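Local structure of putative epoxide hydrolase protein (Klebsiella pneumoniae subsp. pneumoniae, 5BOV) at residues Q84-A89 with A231-R236; I101-L106 with R126-V131; G39-I44 with K180-Q185. The protein is a putative epoxide hydrolase of the alpha/beta-hydrolase fold that may open epoxides with water, or perhaps hydrolyse esters such as monoacylglycerols. All coordinates share one frame; numbering follows the deposited sequence.

Interaction 1: Q84-A89 with A231-R236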
ATOM      1  N   GLN A  84      12.300   2.857  -0.664  1.00 11.48           N
ATOM      2  CA  GLN A  84      11.922   3.937  -1.600  1.00 11.98           C
ATOM      3  C   GLN A  84      10.744   3.498  -2.487  1.00 11.38           C
ATOM      4  O   GLN A  84      10.539   2.273  -2.721  1.00 11.45           O
ATOM      5  CB  GLN A  84      13.094   4.306  -2.507  1.00 12.88           C
ATOM      6  CG  GLN A  84      13.458   3.345  -3.596  1.00 13.40           C
ATOM      7  CD  GLN A  84      14.668   3.826  -4.373  1.00 14.58           C
ATOM      8  OE1 GLN A  84      15.816   3.349  -4.175  1.00 14.49           O
ATOM      9  NE2 GLN A  84      14.433   4.779  -5.287  1.00 14.62           N
ATOM     10  N   PRO A  85       9.964   4.430  -2.976  1.00 11.41           N
ATOM     11  CA  PRO A  85       8.680   4.051  -3.566  1.00 11.45           C
ATOM     12  C   PRO A  85       8.781   3.141  -4.767  1.00 11.30           C
ATOM     13  O   PRO A  85       7.994   2.153  -4.886  1.00 11.04           O
ATOM     14  CB  PRO A  85       8.029   5.402  -3.932  1.00 11.23           C
ATOM     15  CG  PRO A  85       8.632   6.388  -2.954  1.00 12.03           C
ATOM     16  CD  PRO A  85      10.049   5.895  -2.811  1.00 11.76           C
ATOM     17  N   SER A  86       9.698   3.403  -5.707  1.00 11.37           N
ATOM     18  CA  SER A  86       9.710   2.615  -6.896  1.00 11.40           C
ATOM     19  C   SER A  86      10.190   1.173  -6.668  1.00 11.22           C
ATOM     20  O   SER A  86       9.930   0.286  -7.493  1.00 11.27           O
ATOM     21  CB  SER A  86      10.508   3.272  -8.028  1.00 12.01           C
ATOM     22  OG  SER A  86      11.882   3.442  -7.622  1.00 12.76           O
ATOM     23  N   ALA A  87      10.880   0.921  -5.554  1.00 10.83           N
ATOM     24  CA  ALA A  87      11.340  -0.434  -5.232  1.00 10.83           C
ATOM     25  C   ALA A  87      10.138  -1.343  -5.000  1.00 10.72           C
ATOM     26  O   ALA A  87      10.107  -2.477  -5.493  1.00 10.63           O
ATOM     27  CB  ALA A  87      12.296  -0.426  -4.050  1.00 11.19           C
HETATM   28  N   MSE A  88       9.113  -0.847  -4.306  1.00  9.92           N
HETATM   29  CA  MSE A  88       7.930  -1.623  -4.068  1.00 10.32           C
HETATM   30  C   MSE A  88       7.135  -1.823  -5.330  1.00 10.14           C
HETATM   31  O   MSE A  88       6.581  -2.910  -5.530  1.00 10.32           O
HETATM   32  CB  MSE A  88       7.058  -0.986  -2.981  1.00 10.16           C
HETATM   33  CG  MSE A  88       7.884  -0.900  -1.683  1.00 11.54           C
HETATM   34 SE   MSE A  88       6.748  -0.191  -0.266  0.75 13.19          SE
HETATM   35  CE  MSE A  88       8.212   0.463   0.901  1.00 11.64           C
ATOM     36  N   ALA A  89       7.047  -0.801  -6.192  1.00 10.42           N
ATOM     37  CA  ALA A  89       6.396  -0.961  -7.478  1.00 10.45           C
ATOM     38  C   ALA A  89       7.096  -2.039  -8.318  1.00 10.83           C
ATOM     39  O   ALA A  89       6.439  -2.933  -8.895  1.00 10.31           O
ATOM     40  CB  ALA A  89       6.354   0.366  -8.209  1.00 11.10           C
ATOM     41  N   ALA A 231      16.910   4.701  -9.881  1.00 18.17           N
ATOM     42  CA  ALA A 231      16.987   6.161 -10.023  1.00 18.64           C
ATOM     43  C   ALA A 231      16.214   6.622 -11.252  1.00 18.42           C
ATOM     44  O   ALA A 231      15.617   7.728 -11.246  1.00 19.49           O
ATOM     45  CB  ALA A 231      18.486   6.590 -10.083  1.00 19.70           C
ATOM     46  N   GLY A 232      16.208   5.830 -12.306  1.00 18.13           N
ATOM     47  CA  GLY A 232      15.456   6.150 -13.522  1.00 18.41           C
ATOM     48  C   GLY A 232      13.943   6.251 -13.235  1.00 17.95           C
ATOM     49  O   GLY A 232      13.250   7.210 -13.683  1.00 17.74           O
ATOM     50  N   TYR A 233      13.440   5.279 -12.483  1.00 17.29           N
ATOM     51  CA  TYR A 233      12.034   5.350 -12.125  1.00 16.41           C
ATOM     52  C   TYR A 233      11.755   6.581 -11.304  1.00 15.47           C
ATOM     53  O   TYR A 233      10.740   7.220 -11.523  1.00 15.57           O
ATOM     54  CB  TYR A 233      11.665   4.127 -11.306  1.00 16.37           C
ATOM     55  CG  TYR A 233      11.929   2.797 -11.993  1.00 18.02           C
ATOM     56  CD1 TYR A 233      11.758   2.623 -13.345  1.00 19.02           C
ATOM     57  CD2 TYR A 233      12.227   1.675 -11.204  1.00 18.90           C
ATOM     58  CE1 TYR A 233      11.968   1.338 -13.963  1.00 20.78           C
ATOM     59  CE2 TYR A 233      12.409   0.409 -11.802  1.00 19.39           C
ATOM     60  CZ  TYR A 233      12.285   0.259 -13.144  1.00 20.81           C
ATOM     61  OH  TYR A 233      12.434  -1.001 -13.707  1.00 23.56           O
ATOM     62  N   GLU A 234      12.600   6.903 -10.318  1.00 14.91           N
ATOM     63  CA  GLU A 234      12.336   8.026  -9.449  1.00 14.31           C
ATOM     64  C   GLU A 234      12.405   9.318 -10.234  1.00 15.40           C
ATOM     65  O   GLU A 234      11.647  10.279  -9.954  1.00 14.25           O
ATOM     66  CB  GLU A 234      13.244   8.102  -8.251  1.00 14.73           C
ATOM     67  CG  GLU A 234      13.171   6.906  -7.342  1.00 14.84           C
ATOM     68  CD  GLU A 234      11.797   6.700  -6.619  1.00 13.88           C
ATOM     69  OE1 GLU A 234      10.924   7.603  -6.683  1.00 13.81           O
ATOM     70  OE2 GLU A 234      11.636   5.592  -6.033  1.00 13.88           O
ATOM     71  N   GLN A 235      13.290   9.373 -11.215  1.00 15.77           N
ATOM     72  CA  GLN A 235      13.314  10.570 -12.054  1.00 18.27           C
ATOM     73  C   GLN A 235      12.002  10.769 -12.837  1.00 17.64           C
ATOM     74  O   GLN A 235      11.485  11.917 -12.887  1.00 18.65           O
ATOM     75  CB  GLN A 235      14.506  10.523 -13.025  1.00 20.73           C
ATOM     76  CG  GLN A 235      14.518  11.727 -14.004  1.00 24.04           C
ATOM     77  CD  GLN A 235      15.792  11.710 -14.827  1.00 30.04           C
ATOM     78  OE1 GLN A 235      16.559  10.729 -14.824  1.00 35.39           O
ATOM     79  NE2 GLN A 235      16.053  12.788 -15.505  1.00 33.13           N
ATOM     80  N   ARG A 236      11.429   9.688 -13.383  1.00 17.28           N
ATOM     81  CA  ARG A 236      10.180   9.758 -14.085  1.00 17.46           C
ATOM     82  C   ARG A 236       9.047  10.177 -13.080  1.00 15.37           C
ATOM     83  O   ARG A 236       8.192  10.995 -13.416  1.00 14.89           O
ATOM     84  CB  ARG A 236       9.821   8.427 -14.750  1.00 19.42           C
ATOM     85  CG  ARG A 236      10.686   8.183 -15.954  1.00 23.17           C
ATOM     86  CD  ARG A 236      10.640   6.728 -16.403  1.00 26.20           C
ATOM     87  NE  ARG A 236       9.341   6.313 -16.944  1.00 27.80           N
ATOM     88  CZ  ARG A 236       9.007   5.032 -17.216  1.00 33.19           C
ATOM     89  NH1 ARG A 236       9.892   4.020 -17.007  1.00 36.89           N
ATOM     90  NH2 ARG A 236       7.789   4.724 -17.696  1.00 33.88           N
TER

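Interaction 2: I101-L106 with R126-V131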
ATOM      1  N   ILE A 101       1.077 -13.064 -15.008  1.00 14.35           N
ATOM      2  CA  ILE A 101      -0.099 -12.206 -15.032  1.00 15.12           C
ATOM      3  C   ILE A 101       0.307 -11.024 -15.907  1.00 15.78           C
ATOM      4  O   ILE A 101       1.103 -10.188 -15.463  1.00 15.23           O
ATOM      5  CB  ILE A 101      -0.534 -11.773 -13.617  1.00 13.87           C
ATOM      6  CG1 ILE A 101      -1.101 -12.975 -12.814  1.00 13.78           C
ATOM      7  CG2 ILE A 101      -1.636 -10.706 -13.716  1.00 13.48           C
ATOM      8  CD1 ILE A 101      -1.384 -12.637 -11.343  1.00 13.10           C
ATOM      9  N   ARG A 102      -0.286 -10.923 -17.092  1.00 17.64           N
ATOM     10  CA  ARG A 102       0.017  -9.816 -18.007  1.00 20.34           C
ATOM     11  C   ARG A 102      -0.603  -8.490 -17.571  1.00 17.83           C
ATOM     12  O   ARG A 102       0.032  -7.474 -17.689  1.00 16.78           O
ATOM     13  CB  ARG A 102      -0.623 -10.169 -19.309  1.00 26.76           C
ATOM     14  CG  ARG A 102      -0.368  -9.187 -20.423  1.00 34.88           C
ATOM     15  CD  ARG A 102      -1.219  -9.526 -21.669  1.00 43.53           C
ATOM     16  NE  ARG A 102      -2.656  -9.182 -21.503  1.00 50.56           N
ATOM     17  CZ  ARG A 102      -3.187  -7.947 -21.554  1.00 53.61           C
ATOM     18  NH1 ARG A 102      -2.459  -6.865 -21.768  1.00 57.14           N
ATOM     19  NH2 ARG A 102      -4.494  -7.786 -21.378  1.00 61.46           N
ATOM     20  N   GLN A 103      -1.815  -8.548 -17.049  1.00 15.72           N
ATOM     21  CA  GLN A 103      -2.522  -7.342 -16.638  1.00 15.34           C
ATOM     22  C   GLN A 103      -3.450  -7.647 -15.467  1.00 13.30           C
ATOM     23  O   GLN A 103      -3.987  -8.747 -15.386  1.00 14.10           O
ATOM     24  CB  GLN A 103      -3.292  -6.830 -17.852  1.00 16.93           C
ATOM     25  CG  GLN A 103      -3.938  -5.469 -17.632  1.00 19.97           C
ATOM     26  CD  GLN A 103      -4.985  -5.062 -18.706  1.00 22.89           C
ATOM     27  OE1 GLN A 103      -5.971  -5.772 -18.927  1.00 26.00           O
ATOM     28  NE2 GLN A 103      -4.690  -3.997 -19.441  1.00 23.32           N
ATOM     29  N   ALA A 104      -3.564  -6.721 -14.486  1.00 11.15           N
ATOM     30  CA  ALA A 104      -4.452  -6.942 -13.367  1.00 10.11           C
ATOM     31  C   ALA A 104      -5.149  -5.635 -12.999  1.00  9.45           C
ATOM     32  O   ALA A 104      -4.634  -4.538 -13.267  1.00  9.64           O
ATOM     33  CB  ALA A 104      -3.699  -7.425 -12.175  1.00 10.53           C
ATOM     34  N   ASP A 105      -6.283  -5.756 -12.294  1.00  8.73           N
ATOM     35  CA  ASP A 105      -6.829  -4.646 -11.539  1.00  8.66           C
ATOM     36  C   ASP A 105      -5.972  -4.481 -10.275  1.00  8.12           C
ATOM     37  O   ASP A 105      -5.595  -5.476  -9.700  1.00  8.17           O
ATOM     38  CB  ASP A 105      -8.246  -4.962 -11.162  1.00  8.65           C
ATOM     39  CG  ASP A 105      -9.161  -5.013 -12.312  1.00  9.02           C
ATOM     40  OD1 ASP A 105      -9.089  -4.185 -13.227  1.00  9.72           O
ATOM     41  OD2 ASP A 105     -10.088  -5.952 -12.304  1.00  8.82           O
ATOM     42  N   LEU A 106      -5.596  -3.248  -9.939  1.00  7.83           N
ATOM     43  CA  LEU A 106      -4.821  -2.983  -8.723  1.00  8.24           C
ATOM     44  C   LEU A 106      -5.626  -2.142  -7.783  1.00  7.78           C
ATOM     45  O   LEU A 106      -6.333  -1.205  -8.189  1.00  7.22           O
ATOM     46  CB  LEU A 106      -3.536  -2.241  -9.041  1.00  9.43           C
ATOM     47  CG  LEU A 106      -2.533  -2.912  -9.933  1.00 10.71           C
ATOM     48  CD1 LEU A 106      -1.281  -2.031  -9.959  1.00 12.11           C
ATOM     49  CD2 LEU A 106      -2.231  -4.292  -9.591  1.00 11.71           C
ATOM     50  N   ARG A 126       0.121  -2.889 -17.778  1.00 13.79           N
ATOM     51  CA  ARG A 126      -0.031  -3.960 -16.788  1.00 13.38           C
ATOM     52  C   ARG A 126      -1.229  -3.726 -15.876  1.00 12.56           C
ATOM     53  O   ARG A 126      -1.570  -4.576 -15.043  1.00 11.95           O
ATOM     54  CB  ARG A 126       1.186  -4.056 -15.893  1.00 14.29           C
ATOM     55  CG  ARG A 126       2.557  -4.270 -16.578  1.00 15.23           C
ATOM     56  CD  ARG A 126       2.618  -5.405 -17.541  1.00 16.74           C
ATOM     57  NE  ARG A 126       2.561  -6.730 -16.950  1.00 16.92           N
ATOM     58  CZ  ARG A 126       3.602  -7.430 -16.498  1.00 17.38           C
ATOM     59  NH1 ARG A 126       4.832  -6.948 -16.455  1.00 17.75           N
ATOM     60  NH2 ARG A 126       3.360  -8.647 -15.986  1.00 16.94           N
ATOM     61  N   VAL A 127      -1.836  -2.541 -15.947  1.00 11.89           N
ATOM     62  CA  VAL A 127      -2.895  -2.152 -14.993  1.00 11.01           C
ATOM     63  C   VAL A 127      -4.219  -1.932 -15.712  1.00 11.54           C
ATOM     64  O   VAL A 127      -4.425  -0.965 -16.472  1.00 12.16           O
ATOM     65  CB  VAL A 127      -2.526  -0.917 -14.156  1.00 10.68           C
ATOM     66  CG1 VAL A 127      -3.626  -0.661 -13.110  1.00 10.81           C
ATOM     67  CG2 VAL A 127      -1.188  -1.126 -13.480  1.00 10.53           C
ATOM     68  N   LYS A 128      -5.152  -2.859 -15.548  1.00 10.59           N
ATOM     69  CA  LYS A 128      -6.460  -2.718 -16.180  1.00 10.92           C
ATOM     70  C   LYS A 128      -7.272  -1.543 -15.607  1.00 10.43           C
ATOM     71  O   LYS A 128      -7.901  -0.792 -16.360  1.00 11.37           O
ATOM     72  CB  LYS A 128      -7.221  -4.068 -16.083  1.00 12.21           C
ATOM     73  CG  LYS A 128      -8.564  -4.073 -16.698  1.00 12.98           C
ATOM     74  CD  LYS A 128      -9.197  -5.488 -16.583  1.00 13.92           C
ATOM     75  CE  LYS A 128     -10.480  -5.491 -17.356  1.00 15.28           C
ATOM     76  NZ  LYS A 128     -11.566  -4.776 -16.664  1.00 15.14           N
ATOM     77  N   SER A 129      -7.358  -1.468 -14.277  1.00  9.19           N
ATOM     78  CA  SER A 129      -8.009  -0.367 -13.602  1.00  8.66           C
ATOM     79  C   SER A 129      -7.388  -0.301 -12.209  1.00  8.13           C
ATOM     80  O   SER A 129      -6.677  -1.223 -11.800  1.00  7.85           O
ATOM     81  CB  SER A 129      -9.483  -0.572 -13.496  1.00  9.06           C
ATOM     82  OG  SER A 129      -9.821  -1.691 -12.630  1.00  8.87           O
ATOM     83  N   LEU A 130      -7.631   0.806 -11.555  1.00  7.79           N
ATOM     84  CA  LEU A 130      -7.026   1.165 -10.281  1.00  7.54           C
ATOM     85  C   LEU A 130      -8.010   1.705  -9.267  1.00  7.63           C
ATOM     86  O   LEU A 130      -8.891   2.496  -9.607  1.00  7.60           O
ATOM     87  CB  LEU A 130      -6.000   2.281 -10.581  1.00  7.67           C
ATOM     88  CG  LEU A 130      -5.277   2.913  -9.427  1.00  7.87           C
ATOM     89  CD1 LEU A 130      -4.420   1.887  -8.666  1.00  7.83           C
ATOM     90  CD2 LEU A 130      -4.442   4.125  -9.889  1.00  8.39           C
ATOM     91  N   VAL A 131      -7.953   1.177  -8.024  1.00  7.45           N
ATOM     92  CA  VAL A 131      -8.620   1.765  -6.900  1.00  7.37           C
ATOM     93  C   VAL A 131      -7.526   2.325  -6.002  1.00  7.21           C
ATOM     94  O   VAL A 131      -6.701   1.590  -5.496  1.00  6.85           O
ATOM     95  CB  VAL A 131      -9.525   0.788  -6.134  1.00  7.44           C
ATOM     96  CG1 VAL A 131     -10.103   1.443  -4.915  1.00  7.76           C
ATOM     97  CG2 VAL A 131     -10.649   0.337  -7.046  1.00  7.48           C
TER

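Interaction 3: G39-I44 with K180-Q185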
ATOM      1  N   GLY A  39      -1.059  -1.178   3.352  1.00  7.15           N
ATOM      2  CA  GLY A  39      -0.302  -0.040   3.753  1.00  7.19           C
ATOM      3  C   GLY A  39       0.480  -0.255   5.039  1.00  7.11           C
ATOM      4  O   GLY A  39       0.580  -1.389   5.548  1.00  7.01           O
ATOM      5  N   TRP A  40       0.979   0.859   5.558  1.00  6.76           N
ATOM      6  CA  TRP A  40       1.836   0.859   6.801  1.00  7.40           C
ATOM      7  C   TRP A  40       0.996   1.444   7.973  1.00  7.72           C
ATOM      8  O   TRP A  40       0.361   2.517   7.766  1.00  8.03           O
ATOM      9  CB  TRP A  40       3.076   1.735   6.636  1.00  7.65           C
ATOM     10  CG  TRP A  40       3.891   1.764   7.862  1.00  8.05           C
ATOM     11  CD1 TRP A  40       4.838   0.878   8.204  1.00  8.16           C
ATOM     12  CD2 TRP A  40       3.844   2.723   8.914  1.00  8.27           C
ATOM     13  NE1 TRP A  40       5.370   1.191   9.424  1.00  8.55           N
ATOM     14  CE2 TRP A  40       4.774   2.326   9.887  1.00  8.55           C
ATOM     15  CE3 TRP A  40       3.056   3.826   9.171  1.00  8.36           C
ATOM     16  CZ2 TRP A  40       4.937   3.027  11.097  1.00  8.81           C
ATOM     17  CZ3 TRP A  40       3.273   4.542  10.323  1.00  8.48           C
ATOM     18  CH2 TRP A  40       4.181   4.116  11.302  1.00  8.67           C
ATOM     19  N   PRO A  41       1.025   0.852   9.175  1.00  7.71           N
ATOM     20  CA  PRO A  41       1.630  -0.430   9.497  1.00  7.80           C
ATOM     21  C   PRO A  41       0.578  -1.531   9.564  1.00  7.53           C
ATOM     22  O   PRO A  41       0.055  -1.891  10.622  1.00  7.67           O
ATOM     23  CB  PRO A  41       2.233  -0.138  10.891  1.00  8.10           C
ATOM     24  CG  PRO A  41       1.322   0.932  11.478  1.00  8.29           C
ATOM     25  CD  PRO A  41       0.504   1.533  10.368  1.00  7.99           C
ATOM     26  N   TYR A  42       0.130  -1.920   8.372  1.00  7.35           N
ATOM     27  CA  TYR A  42      -0.962  -2.892   8.207  1.00  7.30           C
ATOM     28  C   TYR A  42      -0.435  -4.095   7.485  1.00  7.09           C
ATOM     29  O   TYR A  42       0.793  -4.194   7.216  1.00  7.10           O
ATOM     30  CB  TYR A  42      -2.137  -2.263   7.490  1.00  7.44           C
ATOM     31  CG  TYR A  42      -2.601  -0.965   8.156  1.00  7.54           C
ATOM     32  CD1 TYR A  42      -3.581  -1.007   9.103  1.00  7.89           C
ATOM     33  CD2 TYR A  42      -2.138   0.271   7.765  1.00  7.41           C
ATOM     34  CE1 TYR A  42      -4.054   0.165   9.721  1.00  8.17           C
ATOM     35  CE2 TYR A  42      -2.591   1.422   8.325  1.00  7.59           C
ATOM     36  CZ  TYR A  42      -3.547   1.379   9.299  1.00  7.90           C
ATOM     37  OH  TYR A  42      -3.981   2.556   9.845  1.00  8.39           O
ATOM     38  N   ASP A  43      -1.292  -5.044   7.128  1.00  7.15           N
ATOM     39  CA  ASP A  43      -0.807  -6.176   6.335  1.00  7.32           C
ATOM     40  C   ASP A  43      -1.928  -6.785   5.483  1.00  7.29           C
ATOM     41  O   ASP A  43      -2.962  -6.139   5.314  1.00  7.41           O
ATOM     42  CB  ASP A  43      -0.102  -7.246   7.191  1.00  7.81           C
ATOM     43  CG  ASP A  43      -1.054  -8.138   7.935  1.00  8.24           C
ATOM     44  OD1 ASP A  43      -2.247  -7.818   8.048  1.00  8.32           O
ATOM     45  OD2 ASP A  43      -0.509  -9.110   8.523  1.00  9.65           O
ATOM     46  N   ILE A  44      -1.719  -7.990   4.962  1.00  7.13           N
ATOM     47  CA  ILE A  44      -2.691  -8.644   4.104  1.00  7.35           C
ATOM     48  C   ILE A  44      -4.078  -8.808   4.754  1.00  7.59           C
ATOM     49  O   ILE A  44      -5.102  -8.968   4.085  1.00  7.75           O
ATOM     50  CB  ILE A  44      -2.195 -10.015   3.591  1.00  7.45           C
ATOM     51  CG1 ILE A  44      -1.989 -11.008   4.719  1.00  7.93           C
ATOM     52  CG2 ILE A  44      -0.917  -9.792   2.758  1.00  7.58           C
ATOM     53  CD1 ILE A  44      -1.746 -12.400   4.243  1.00  8.01           C
ATOM     54  N   LYS A 180       0.081   0.088  17.056  1.00 10.42           N
ATOM     55  CA  LYS A 180      -1.297   0.147  17.515  1.00 11.54           C
ATOM     56  C   LYS A 180      -1.748   1.599  17.775  1.00 11.47           C
ATOM     57  O   LYS A 180      -2.850   1.975  17.473  1.00 11.21           O
ATOM     58  CB  LYS A 180      -1.502  -0.701  18.809  1.00 12.47           C
ATOM     59  CG  LYS A 180      -2.970  -0.933  19.157  1.00 13.58           C
ATOM     60  CD  LYS A 180      -3.023  -1.872  20.385  1.00 15.64           C
ATOM     61  CE  LYS A 180      -4.418  -2.428  20.583  1.00 16.49           C
ATOM     62  NZ  LYS A 180      -4.484  -3.402  21.706  1.00 18.24           N
ATOM     63  N   PHE A 181      -0.845   2.406  18.366  1.00 11.28           N
ATOM     64  CA  PHE A 181      -1.126   3.799  18.550  1.00 12.23           C
ATOM     65  C   PHE A 181      -1.391   4.521  17.213  1.00 11.07           C
ATOM     66  O   PHE A 181      -2.352   5.283  17.085  1.00 11.00           O
ATOM     67  CB  PHE A 181       0.066   4.399  19.321  1.00 13.32           C
ATOM     68  CG  PHE A 181      -0.109   5.831  19.719  1.00 15.04           C
ATOM     69  CD1 PHE A 181      -0.828   6.176  20.840  1.00 18.71           C
ATOM     70  CD2 PHE A 181       0.447   6.809  18.986  1.00 16.19           C
ATOM     71  CE1 PHE A 181      -0.975   7.516  21.235  1.00 19.87           C
ATOM     72  CE2 PHE A 181       0.319   8.114  19.333  1.00 17.25           C
ATOM     73  CZ  PHE A 181      -0.434   8.484  20.423  1.00 19.54           C
ATOM     74  N   ILE A 182      -0.570   4.192  16.217  1.00 10.30           N
ATOM     75  CA  ILE A 182      -0.774   4.730  14.922  1.00  9.75           C
ATOM     76  C   ILE A 182      -2.174   4.312  14.355  1.00  9.31           C
ATOM     77  O   ILE A 182      -2.859   5.103  13.713  1.00  9.30           O
ATOM     78  CB  ILE A 182       0.349   4.331  13.967  1.00  9.90           C
ATOM     79  CG1 ILE A 182       1.688   5.028  14.375  1.00 10.25           C
ATOM     80  CG2 ILE A 182      -0.010   4.646  12.532  1.00  9.85           C
ATOM     81  CD1 ILE A 182       1.683   6.554  14.280  1.00 10.71           C
ATOM     82  N   TRP A 183      -2.568   3.040  14.509  1.00  9.17           N
ATOM     83  CA  TRP A 183      -3.854   2.642  14.012  1.00  9.15           C
ATOM     84  C   TRP A 183      -4.983   3.497  14.589  1.00  9.85           C
ATOM     85  O   TRP A 183      -5.884   3.924  13.894  1.00  9.79           O
ATOM     86  CB  TRP A 183      -4.149   1.149  14.327  1.00  9.20           C
ATOM     87  CG  TRP A 183      -3.588   0.085  13.485  1.00  8.85           C
ATOM     88  CD1 TRP A 183      -2.386   0.059  12.907  1.00  8.59           C
ATOM     89  CD2 TRP A 183      -4.186  -1.197  13.219  1.00  8.77           C
ATOM     90  NE1 TRP A 183      -2.202  -1.121  12.249  1.00  8.62           N
ATOM     91  CE2 TRP A 183      -3.288  -1.917  12.451  1.00  8.78           C
ATOM     92  CE3 TRP A 183      -5.396  -1.775  13.557  1.00  9.20           C
ATOM     93  CZ2 TRP A 183      -3.543  -3.213  12.015  1.00  8.86           C
ATOM     94  CZ3 TRP A 183      -5.686  -3.055  13.083  1.00  8.95           C
ATOM     95  CH2 TRP A 183      -4.783  -3.748  12.355  1.00  9.01           C
ATOM     96  N   HIS A 184      -4.902   3.742  15.885  1.00 10.93           N
ATOM     97  CA  HIS A 184      -5.952   4.541  16.583  1.00 11.94           C
ATOM     98  C   HIS A 184      -5.896   5.989  16.120  1.00 12.38           C
ATOM     99  O   HIS A 184      -6.934   6.570  15.928  1.00 13.34           O
ATOM    100  CB  HIS A 184      -5.731   4.525  18.111  1.00 13.82           C
ATOM    101  CG  HIS A 184      -6.177   3.280  18.797  1.00 15.75           C
ATOM    102  ND1 HIS A 184      -7.457   2.766  18.670  1.00 16.87           N
ATOM    103  CD2 HIS A 184      -5.527   2.452  19.653  1.00 17.24           C
ATOM    104  CE1 HIS A 184      -7.566   1.675  19.391  1.00 17.56           C
ATOM    105  NE2 HIS A 184      -6.425   1.480  20.036  1.00 18.18           N
ATOM    106  N   GLN A 185      -4.712   6.539  15.879  1.00 12.36           N
ATOM    107  CA  GLN A 185      -4.656   7.917  15.361  1.00 12.73           C
ATOM    108  C   GLN A 185      -5.269   8.014  13.969  1.00 12.02           C
ATOM    109  O   GLN A 185      -5.873   9.026  13.589  1.00 11.13           O
ATOM    110  CB  GLN A 185      -3.224   8.394  15.267  1.00 14.54           C
ATOM    111  CG  GLN A 185      -2.558   8.734  16.611  1.00 16.26           C
ATOM    112  CD  GLN A 185      -1.276   9.577  16.340  1.00 17.29           C
ATOM    113  OE1 GLN A 185      -0.405   9.175  15.543  1.00 18.53           O
ATOM    114  NE2 GLN A 185      -1.219  10.742  16.932  1.00 18.58           N
TER
HETATM  115  O   HOH W   1      -6.180   2.735  11.330  1.00  9.99           O

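Interaction 1: Q84-A89 with A231-R236
Tyr233 and Glu234 bring helix 231-238 against the start of helix 85-98, two helices of an alpha/beta-hydrolase fold whose short segments 85-89 and 231-236 cross at 110° with their axes 9.4 Å apart. Tyr233 comes first. Tyr233 CB touches Ser86 CB at 3.6 Å, while its ring forms an edge-to-face pair with Trp123 elsewhere in the chain.

Glu234 does most of the work. Its CB does not aim at the other helix, but CG sits anti to the carbonyl carbon and the chain folds again at chi2 (-65°), which swings the carboxylate over the first turn of helix 85-98. There Glu234 OE2 collects three hydrogen bonds and passes Pro85 CD at 3.6 Å. One comes from the backbone, Ser86 N to Glu234 OE2 at 2.9 Å, on the syn side of the carboxylate. A negative group beside the N-terminal end of a helix would probably be stabilised by the helix dipole. A second comes from Gln84, the N-cap residue: NE2 meets Glu234 OE2 at 3.0 Å from the anti side in a nearly straight bond (167°), while Gln84 OE1 is taken by Asn82 and Glu227. Trp219 of helix 209-220 packs on both Gln84 and Glu234. Finally the hydroxyl of Ser86 descends from above the carboxylate plane, placing its OG 2.7 Å from Glu234 OE2.

Interaction 2: I101-L106 with R126-V131
The guanidinium of Arg126 is met at its edge by two successive backbone carbonyls: NE reaches Arg102 O at 2.7 Å and NH2 reaches Ile101 O at 2.8 Å, both acceptors close to the guanidinium plane. Bends at chi2 and chi3 curl the arginine back to the turn it grips, and NH1 is left to a salt bridge with Asp97. The guanidinium of Arg102 lies with one face over CB of the adjacent Gln103, whose extended side chain crosses that of Lys128, Gln103 OE1 lying 3.5 Å from Lys128 CB.

Strands 104-108 and 127-133 run side by side as the parallel pair of a beta-alpha-beta unit, helix 111-122 between them in the chain. Their register slips by one residue between the bridges Ala104-Val127 and Leu106-Leu130, a beta bulge. Past it, Leu106 N bonds Ser129 O at 3.0 Å, and Leu106 O receives Val131 N. Leu106 CD1 packs on Val127 CG2 (3.6 Å) on the face covered by Val119 of helix 111-122. Toward the opposite face, Ser129 OG donates to Asp105 OD1 at 2.7 Å from above the carboxylate plane, while Lys128 NZ is paired with Asp302.

Interaction 3: G39-I44 with K180-Q185
Tyr42 and Trp183 lie ring against ring in an offset stack: the phenol covers the five-membered ring of the indole with centroids 4.3 Å apart and planes inclined at 26°. The two side chains run antiparallel along their lengths, and Tyr42 CE1 lies over one face of the indole, 3.4 Å from Trp183 NE1. The edge of the same indole is used differently. A 2.9 Å hydrogen bond from Trp183 NE1 to Pro41 O is almost straight at 177° and lies in the indole plane, although it approaches the carbonyl from above its plane. Face and edge together fix the rotation of the tryptophan. A water bonds Tyr42 OH at 2.7 Å and donates to Trp183 O.

Pro41 follows a cis peptide bond, and its CD meets Ile182 CG2 at 3.8 Å. Trp40 CB points away from the helix, but CG stands opposite the backbone N (chi1 178°), which carries the six-membered ring back to Ile182, CZ3 lying 4.0 Å from Ile182 CG2. Gly39-Trp40-Pro41 fits the HGXP motif of epoxide hydrolases, in which the backbone N of X usually helps form the oxyanion hole; consistent with that, Trp40 N bonds Asp110 OD2, the probable nucleophile. The contact sets the loop after strand 32-37 against helix 175-186, with helix 194-201 touching Trp183 through Thr200 and Phe197, and strand 59-74 touching Trp40 through Tyr69.

From the N terminus, the loop after strand 32-37 opens interaction 3, which closes only when helix 175-186 returns to it, joining the C-terminal end of an inner strand of the central sheet to the helices inserted after strand 127-133. Within that span, 84-89 begins interaction 1, completed much later by 231-236; the two long loops therefore cross. Interaction 2 is the short-range contact: 101-106 and 126-131 close a loop of one helix that falls wholly within both longer ones, making two neighbouring strands of the sheet core. Interactions 2 and 3 lie on opposite sides of the chain's centre, centres about 25 Å apart, while interaction 1 joins two helices outside the sheet.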